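Local coordinates for protein DNA-binding response regulator, merR family (Colwellia psychrerythraea, PDB 3CNB) that probably acts as a DNA-binding response regulator, of which this chain is the CheY-like signal receiver domain, at residues A[86-91]-A[122-127]; A[25-30]-A[118-123]; A[100-103]-A[109-112]. One frame throughout, in Å; residues are numbered along the deposited sequence.

How the contacts relate
All three contacts lie within one CheY-like receiver domain, a five-stranded parallel sheet flanked by helices. Contacts 1 and 2 have centres about 9 Å apart and share helix 117-129, which covers strand 86-91 and meets helix 18-31; Ile124 of contact 1 packs on Leu28 of contact 2. Contact 3, centred about 10 Å from contact 1 and 18 Å from contact 2, belongs to the other face, where helix 96-104 covers edge strand 109-112. Along the chain it is nested inside the loops closed by both others. Backbone hydrogen bonds join strands 86-91 and 109-112, and Phe111 packs on helix 117-129, so the last helix is held to the sheet and to helix 18-31.

Contact 1: A[86-91]-A[122-127]; sequences IVIAMT and KTIKQL
Leu127 faces strand 86-91 with its CB and CD1, and two isoleucines of that strand, Ile86 and Ile88, run obliquely past it. Leu127 CD1 lies 3.9 Å from Ile86 CG2 and also 3.9 Å from Ile88 CD1, so a single methyl bridges two residues that project from the same face of the strand. The isoleucines offer it different branches. Ile86 turns its CG2 branch to the leucine, with Ile86 CG2 4.0 Å from Leu127 CB, whereas its longer arm ends against the backbone carbonyl of Leu127, with Ile86 CD1 3.5 Å from Leu127 O, a van der Waals approach. Ile88 uses the longer arm instead: CG1 lies anti to its carbonyl carbon (chi1 -63°) and chi2 is extended (169°), which carries CD1 out from the strand between Leu127 and Ile124. There Ile88 CD1 comes 4.3 Å from Ile124 CG1, a looser meeting than that with Leu127.

This is the helix-on-sheet packing of the CheY-like receiver fold, in which the last helix, 117-129, lies over the parallel sheet. The local segments run nearly antiparallel, at 165°, with their axes 10.5 Å apart, a gap spanned by these aliphatic side chains. No hydrogen bond crosses the contact. The touching residues are buried; Ile86 also packs on Val57, Ile88 on Met59 and on Phe111 of the adjoining strand, and Ile124 reaches both Val57 and Leu31. On the strand side, the backbones of Ile86 and Ile88 are both hydrogen-bonded to Val58 of strand 57-61, and that of Ile88 to Leu60 as well.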
loop_
_atom_site.group_PDB
_atom_site.type_symbol
_atom_site.label_atom_id
_atom_site.label_comp_id
_atom_site.label_asym_id
_atom_site.label_seq_id
_atom_site.Cartn_x
_atom_site.Cartn_y
_atom_site.Cartn_z
ATOM N N ILE A 86 -4.343 -6.674 -2.296
ATOM C CA ILE A 86 -4.318 -6.409 -0.854
ATOM C C ILE A 86 -3.796 -4.998 -0.642
ATOM O O ILE A 86 -2.644 -4.704 -0.966
ATOM C CB ILE A 86 -3.391 -7.388 -0.084
ATOM C CG1 ILE A 86 -3.842 -8.840 -0.252
ATOM C CG2 ILE A 86 -3.272 -6.987 1.415
ATOM C CD1 ILE A 86 -2.641 -9.819 -0.219
ATOM N N VAL A 87 -4.659 -4.132 -0.116
ATOM C CA VAL A 87 -4.325 -2.747 0.095
ATOM C C VAL A 87 -4.006 -2.478 1.572
ATOM O O VAL A 87 -4.847 -2.669 2.447
ATOM C CB VAL A 87 -5.463 -1.794 -0.382
ATOM C CG1 VAL A 87 -5.165 -0.362 0.027
ATOM C CG2 VAL A 87 -5.652 -1.887 -1.909
ATOM N N ILE A 88 -2.792 -2.007 1.825
ATOM C CA ILE A 88 -2.396 -1.598 3.162
ATOM C C ILE A 88 -2.153 -0.096 3.172
ATOM O O ILE A 88 -1.205 0.386 2.558
ATOM C CB ILE A 88 -1.139 -2.395 3.632
ATOM C CG1 ILE A 88 -1.479 -3.897 3.714
ATOM C CG2 ILE A 88 -0.659 -1.915 4.997
ATOM C CD1 ILE A 88 -0.296 -4.787 3.902
ATOM N N ALA A 89 -3.005 0.646 3.877
ATOM C CA ALA A 89 -2.815 2.087 4.006
ATOM C C ALA A 89 -1.712 2.460 5.005
ATOM O O ALA A 89 -1.458 1.743 5.965
ATOM C CB ALA A 89 -4.125 2.773 4.387
ATOM N N MET A 90 -1.065 3.598 4.754
ATOM C CA MET A 90 -0.110 4.215 5.674
ATOM C C MET A 90 -0.463 5.702 5.757
ATOM O O MET A 90 -0.903 6.285 4.767
ATOM C CB MET A 90 1.335 4.100 5.159
ATOM C CG MET A 90 1.703 2.824 4.444
ATOM S SD MET A 90 3.402 2.859 3.908
ATOM C CE MET A 90 3.268 3.683 2.320
ATOM N N THR A 91 -0.267 6.312 6.920
ATOM C CA THR A 91 -0.522 7.751 7.107
ATOM C C THR A 91 0.281 8.322 8.281
ATOM O O THR A 91 0.676 7.587 9.173
ATOM C CB THR A 91 -2.048 8.090 7.233
ATOM O OG1 THR A 91 -2.235 9.502 7.096
ATOM C CG2 THR A 91 -2.658 7.611 8.558
ATOM N N LYS A 122 4.721 -9.140 10.359
ATOM C CA LYS A 122 3.703 -10.158 10.672
ATOM C C LYS A 122 2.487 -10.010 9.774
ATOM O O LYS A 122 2.007 -10.993 9.206
ATOM C CB LYS A 122 3.230 -9.966 12.113
ATOM C CG LYS A 122 2.357 -11.083 12.668
ATOM C CD LYS A 122 3.155 -11.879 13.671
ATOM C CE LYS A 122 2.289 -12.777 14.508
ATOM N NZ LYS A 122 3.075 -13.205 15.687
ATOM N N THR A 123 1.999 -8.769 9.671
ATOM C CA THR A 123 0.763 -8.423 8.969
ATOM C C THR A 123 0.824 -8.771 7.499
ATOM O O THR A 123 -0.004 -9.535 7.024
ATOM C CB THR A 123 0.412 -6.933 9.142
ATOM O OG1 THR A 123 0.287 -6.641 10.535
ATOM C CG2 THR A 123 -0.902 -6.591 8.464
ATOM N N ILE A 124 1.823 -8.254 6.787
ATOM C CA ILE A 124 1.915 -8.507 5.345
ATOM C C ILE A 124 2.106 -9.984 5.008
ATOM O O ILE A 124 1.524 -10.464 4.042
ATOM C CB ILE A 124 2.972 -7.597 4.612
ATOM C CG1 ILE A 124 2.781 -7.664 3.088
ATOM C CG2 ILE A 124 4.414 -7.975 4.994
ATOM C CD1 ILE A 124 3.559 -6.586 2.312
ATOM N N LYS A 125 2.899 -10.703 5.804
ATOM C CA LYS A 125 3.068 -12.148 5.612
ATOM C C LYS A 125 1.733 -12.897 5.774
ATOM O O LYS A 125 1.367 -13.725 4.945
ATOM C CB LYS A 125 4.110 -12.692 6.588
ATOM C CG LYS A 125 5.536 -12.276 6.279
ATOM C CD LYS A 125 6.511 -13.390 6.617
ATOM C CE LYS A 125 6.832 -13.458 8.096
ATOM N NZ LYS A 125 7.763 -14.583 8.387
ATOM N N GLN A 126 1.018 -12.591 6.852
ATOM C CA GLN A 126 -0.317 -13.137 7.066
ATOM C C GLN A 126 -1.211 -12.902 5.854
ATOM O O GLN A 126 -1.749 -13.846 5.274
ATOM C CB GLN A 126 -0.952 -12.525 8.315
ATOM C CG GLN A 126 -2.134 -13.311 8.860
ATOM C CD GLN A 126 -3.458 -12.611 8.624
ATOM O OE1 GLN A 126 -3.594 -11.413 8.876
ATOM N NE2 GLN A 126 -4.443 -13.357 8.138
ATOM N N LEU A 127 -1.365 -11.638 5.475
ATOM C CA LEU A 127 -2.265 -11.262 4.370
ATOM C C LEU A 127 -1.936 -11.943 3.047
ATOM O O LEU A 127 -2.845 -12.302 2.303
ATOM C CB LEU A 127 -2.336 -9.735 4.193
ATOM C CG LEU A 127 -3.022 -8.981 5.333
ATOM C CD1 LEU A 127 -2.707 -7.491 5.272
ATOM C CD2 LEU A 127 -4.544 -9.219 5.364
#

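Contact 2: A[25-30]-A[118-123]; sequences TQFLEN and TLLEKT
Phe27 carries this helix-helix contact, turning its ring toward Leu120 and Glu121 of helix 117-129. Its CG is anti to the backbone N (chi1 -178°), which extends the ring out from helix 18-31. The approach to Leu120 is oblique to the ring: Leu120 CD2 sits 3.7 Å from Phe27 CE2 and 4.0 Å from Phe27 CD2, leucine and phenylalanine lying alongside each other and pointing opposite ways. Farther out, Glu121 presents its aliphatic root at the ring edge, with Glu121 CB 3.9 Å from Phe27 CZ and near the ring plane. The glutamate chain then bends at chi2 (-99°), leading its carboxylate away from helix 18-31; the carboxylate plane stands 66° from that of the ring. Next along the helix, Leu28 packs on Ile11, Ile13 and Ile37 of the sheet, its end also drawing near helix 117-129. Asn30 OD1 accepts from Gln26 NE2 (3.0 Å), a bond internal to helix 18-31.

In the CheY-like fold this is where the first and last helices lie side by side on one face of the sheet. Phe117 adds an edge-to-face ring contact to Phe27, and Leu120 also packs on Leu24 and Phe111. With no hydrogen bond between the two segments, their cohesion is apolar, and at the partly exposed rim the methylene part of Glu121 does the touching, leaving its charged end directed elsewhere.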
loop_
_atom_site.group_PDB
_atom_site.type_symbol
_atom_site.label_atom_id
_atom_site.label_comp_id
_atom_site.label_asym_id
_atom_site.label_seq_id
_atom_site.Cartn_x
_atom_site.Cartn_y
_atom_site.Cartn_z
ATOM N N THR A 25 10.968 -0.267 0.616
ATOM C CA THR A 25 11.283 -1.169 -0.500
ATOM C C THR A 25 12.336 -2.170 -0.069
ATOM O O THR A 25 12.193 -3.364 -0.333
ATOM C CB THR A 25 11.801 -0.395 -1.770
ATOM O OG1 THR A 25 10.774 0.491 -2.231
ATOM C CG2 THR A 25 12.151 -1.355 -2.892
ATOM N N GLN A 26 13.374 -1.679 0.608
ATOM C CA GLN A 26 14.475 -2.532 1.062
ATOM C C GLN A 26 14.010 -3.546 2.096
ATOM O O GLN A 26 14.369 -4.716 2.029
ATOM C CB GLN A 26 15.582 -1.677 1.669
ATOM C CG GLN A 26 16.865 -2.435 1.960
ATOM C CD GLN A 26 17.441 -3.082 0.743
ATOM O OE1 GLN A 26 17.827 -2.411 -0.206
ATOM N NE2 GLN A 26 17.512 -4.404 0.762
ATOM N N PHE A 27 13.238 -3.071 3.063
ATOM C CA PHE A 27 12.572 -3.941 4.032
ATOM C C PHE A 27 11.743 -5.058 3.378
ATOM O O PHE A 27 11.813 -6.233 3.784
ATOM C CB PHE A 27 11.674 -3.114 4.953
ATOM C CG PHE A 27 10.988 -3.933 6.016
ATOM C CD1 PHE A 27 11.691 -4.336 7.160
ATOM C CD2 PHE A 27 9.663 -4.321 5.865
ATOM C CE1 PHE A 27 11.073 -5.099 8.138
ATOM C CE2 PHE A 27 9.033 -5.074 6.845
ATOM C CZ PHE A 27 9.747 -5.459 7.989
ATOM N N LEU A 28 10.946 -4.700 2.379
ATOM C CA LEU A 28 10.101 -5.685 1.742
ATOM C C LEU A 28 10.876 -6.628 0.818
ATOM O O LEU A 28 10.479 -7.780 0.653
ATOM C CB LEU A 28 8.939 -5.015 1.016
ATOM C CG LEU A 28 7.893 -4.286 1.841
ATOM C CD1 LEU A 28 6.920 -3.551 0.885
ATOM C CD2 LEU A 28 7.168 -5.275 2.706
ATOM N N GLU A 29 11.980 -6.160 0.228
ATOM C CA GLU A 29 12.892 -7.052 -0.530
ATOM C C GLU A 29 13.632 -8.036 0.367
ATOM O O GLU A 29 13.837 -9.186 -0.024
ATOM C CB GLU A 29 13.905 -6.259 -1.378
ATOM C CG GLU A 29 13.231 -5.495 -2.529
ATOM C CD GLU A 29 14.173 -4.666 -3.378
ATOM O OE1 GLU A 29 15.255 -4.263 -2.889
ATOM O OE2 GLU A 29 13.807 -4.406 -4.544
ATOM N N ASN A 30 14.056 -7.571 1.547
ATOM C CA ASN A 30 14.622 -8.442 2.590
ATOM C C ASN A 30 13.631 -9.546 2.954
ATOM O O ASN A 30 13.996 -10.704 3.011
ATOM C CB ASN A 30 14.974 -7.645 3.857
ATOM C CG ASN A 30 16.122 -6.670 3.649
ATOM O OD1 ASN A 30 16.776 -6.682 2.612
ATOM N ND2 ASN A 30 16.353 -5.793 4.636
ATOM N N THR A 118 7.904 -4.241 13.000
ATOM C CA THR A 118 7.570 -5.562 13.588
ATOM C C THR A 118 6.124 -5.991 13.276
ATOM O O THR A 118 5.856 -7.110 12.806
ATOM C CB THR A 118 7.777 -5.529 15.112
ATOM O OG1 THR A 118 9.156 -5.274 15.376
ATOM C CG2 THR A 118 7.377 -6.855 15.785
ATOM N N LEU A 119 5.189 -5.095 13.539
ATOM C CA LEU A 119 3.799 -5.359 13.181
ATOM C C LEU A 119 3.586 -5.559 11.661
ATOM O O LEU A 119 2.883 -6.478 11.242
ATOM C CB LEU A 119 2.935 -4.237 13.723
ATOM C CG LEU A 119 1.423 -4.279 13.446
ATOM C CD1 LEU A 119 0.756 -5.589 13.924
ATOM C CD2 LEU A 119 0.767 -3.057 14.071
ATOM N N LEU A 120 4.220 -4.720 10.845
ATOM C CA LEU A 120 4.129 -4.859 9.394
ATOM C C LEU A 120 4.648 -6.185 8.871
ATOM O O LEU A 120 4.008 -6.801 8.025
ATOM C CB LEU A 120 4.840 -3.701 8.683
ATOM C CG LEU A 120 4.888 -3.849 7.146
ATOM C CD1 LEU A 120 3.480 -3.586 6.527
ATOM C CD2 LEU A 120 5.968 -2.979 6.487
ATOM N N GLU A 121 5.793 -6.623 9.384
ATOM C CA GLU A 121 6.376 -7.922 9.022
ATOM C C GLU A 121 5.363 -9.070 9.191
ATOM O O GLU A 121 5.162 -9.848 8.268
ATOM C CB GLU A 121 7.642 -8.176 9.844
ATOM C CG GLU A 121 8.507 -9.354 9.362
ATOM C CD GLU A 121 8.287 -10.649 10.140
ATOM O OE1 GLU A 121 9.046 -11.615 9.900
ATOM O OE2 GLU A 121 7.375 -10.714 10.999
ATOM N N LYS A 122 4.721 -9.140 10.359
ATOM C CA LYS A 122 3.703 -10.158 10.672
ATOM C C LYS A 122 2.487 -10.010 9.774
ATOM O O LYS A 122 2.007 -10.993 9.206
ATOM C CB LYS A 122 3.230 -9.966 12.113
ATOM C CG LYS A 122 2.357 -11.083 12.668
ATOM C CD LYS A 122 3.155 -11.879 13.671
ATOM C CE LYS A 122 2.289 -12.777 14.508
ATOM N NZ LYS A 122 3.075 -13.205 15.687
ATOM N N THR A 123 1.999 -8.769 9.671
ATOM C CA THR A 123 0.763 -8.423 8.969
ATOM C C THR A 123 0.824 -8.771 7.499
ATOM O O THR A 123 -0.004 -9.535 7.024
ATOM C CB THR A 123 0.412 -6.933 9.142
ATOM O OG1 THR A 123 0.287 -6.641 10.535
ATOM C CG2 THR A 123 -0.902 -6.591 8.464
#

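Contact 3: A[100-103]-A[109-112]; sequences SRIV and TCFG
Ile102 and Cys110 make the side-chain-to-side-chain contact between helix 96-104 and edge strand 109-112. The branch that touches is CG2: Ile102 CG2 lies 3.6 Å from Cys110 CB and 4.1 Å from Cys110 SG. With CG1 anti to the backbone N (chi1 -155°), CG2 falls between that N and the carbonyl carbon and meets the cysteine, while the longer arm leads away from the strand. Ile102 also packs on Phe70 and Cys73 of helix 69-77 and on Ala89 of the neighbouring strand. Cys110 points toward the helix, its CB nearer than its sulfur to that isoleucine methyl.

A second kind of packing sets a side chain against backbone. Val103 CG2 approaches Thr109 CA at 4.0 Å, while the threonine side chain points away from helix 96-104. Val103 lies at the exposed margin of the contact, whereas Ile102 and Cys110 are buried.

Hydrogen bonding ties the strand to the sheet but does not cross to the helix: Thr109 and Phe111 pair with Ala89 through the backbone, and Phe111 also pairs with Thr91. The whole is the last beta-alpha-beta unit of the receiver domain, strand 86-91, helix 96-104 and strand 109-112. Its chemistry implies a division of labour, with backbone bonds fixing the edge strand within the sheet and van der Waals packing holding the helix against that strand.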
loop_
_atom_site.group_PDB
_atom_site.type_symbol
_atom_site.label_atom_id
_atom_site.label_comp_id
_atom_site.label_asym_id
_atom_site.label_seq_id
_atom_site.Cartn_x
_atom_site.Cartn_y
_atom_site.Cartn_z
ATOM N N SER A 100 -11.042 4.295 10.177
ATOM C CA SER A 100 -12.370 3.743 9.918
ATOM C C SER A 100 -12.776 3.945 8.457
ATOM O O SER A 100 -13.367 3.062 7.860
ATOM C CB SER A 100 -13.411 4.373 10.843
ATOM O OG SER A 100 -13.229 3.943 12.189
ATOM N N ARG A 101 -12.460 5.113 7.904
ATOM C CA ARG A 101 -12.773 5.440 6.504
ATOM C C ARG A 101 -11.977 4.596 5.538
ATOM O O ARG A 101 -12.536 4.010 4.614
ATOM C CB ARG A 101 -12.438 6.898 6.216
ATOM C CG ARG A 101 -13.507 7.866 6.571
ATOM C CD ARG A 101 -13.129 9.225 6.016
ATOM N NE ARG A 101 -13.319 9.299 4.575
ATOM C CZ ARG A 101 -12.660 10.131 3.775
ATOM N NH1 ARG A 101 -11.747 10.961 4.273
ATOM N NH2 ARG A 101 -12.918 10.127 2.474
ATOM N N ILE A 102 -10.660 4.547 5.726
ATOM C CA ILE A 102 -9.845 3.776 4.809
ATOM C C ILE A 102 -10.187 2.270 4.823
ATOM O O ILE A 102 -10.274 1.617 3.760
ATOM C CB ILE A 102 -8.324 4.082 4.946
ATOM C CG1 ILE A 102 -7.594 3.755 3.635
ATOM C CG2 ILE A 102 -7.681 3.349 6.153
ATOM C CD1 ILE A 102 -7.995 4.624 2.436
ATOM N N VAL A 103 -10.422 1.728 6.016
ATOM C CA VAL A 103 -10.783 0.339 6.145
ATOM C C VAL A 103 -12.143 0.065 5.483
ATOM O O VAL A 103 -12.290 -0.916 4.729
ATOM C CB VAL A 103 -10.691 -0.144 7.637
ATOM C CG1 VAL A 103 -11.305 -1.507 7.806
ATOM C CG2 VAL A 103 -9.212 -0.165 8.074
ATOM N N THR A 109 -6.050 -2.579 6.612
ATOM C CA THR A 109 -5.630 -1.909 7.816
ATOM C C THR A 109 -4.889 -0.636 7.447
ATOM O O THR A 109 -4.642 -0.361 6.269
ATOM C CB THR A 109 -4.731 -2.834 8.683
ATOM O OG1 THR A 109 -4.511 -2.217 9.957
ATOM C CG2 THR A 109 -3.405 -3.163 7.976
ATOM N N CYS A 110 -4.548 0.144 8.463
ATOM C CA CYS A 110 -3.856 1.381 8.255
ATOM C C CYS A 110 -2.748 1.528 9.295
ATOM O O CYS A 110 -2.986 1.377 10.484
ATOM C CB CYS A 110 -4.842 2.549 8.294
ATOM S SG CYS A 110 -4.109 4.170 7.997
ATOM N N PHE A 111 -1.536 1.797 8.819
ATOM C CA PHE A 111 -0.379 1.985 9.668
ATOM C C PHE A 111 -0.103 3.459 9.883
ATOM O O PHE A 111 -0.105 4.236 8.933
ATOM C CB PHE A 111 0.848 1.339 9.025
ATOM C CG PHE A 111 0.921 -0.146 9.216
ATOM C CD1 PHE A 111 1.712 -0.680 10.226
ATOM C CD2 PHE A 111 0.199 -1.014 8.395
ATOM C CE1 PHE A 111 1.790 -2.054 10.420
ATOM C CE2 PHE A 111 0.271 -2.378 8.567
ATOM C CZ PHE A 111 1.067 -2.904 9.596
ATOM N N GLY A 112 0.125 3.843 11.139
ATOM C CA GLY A 112 0.575 5.191 11.467
ATOM C C GLY A 112 2.058 5.343 11.223
ATOM O O GLY A 112 2.766 4.347 11.119
#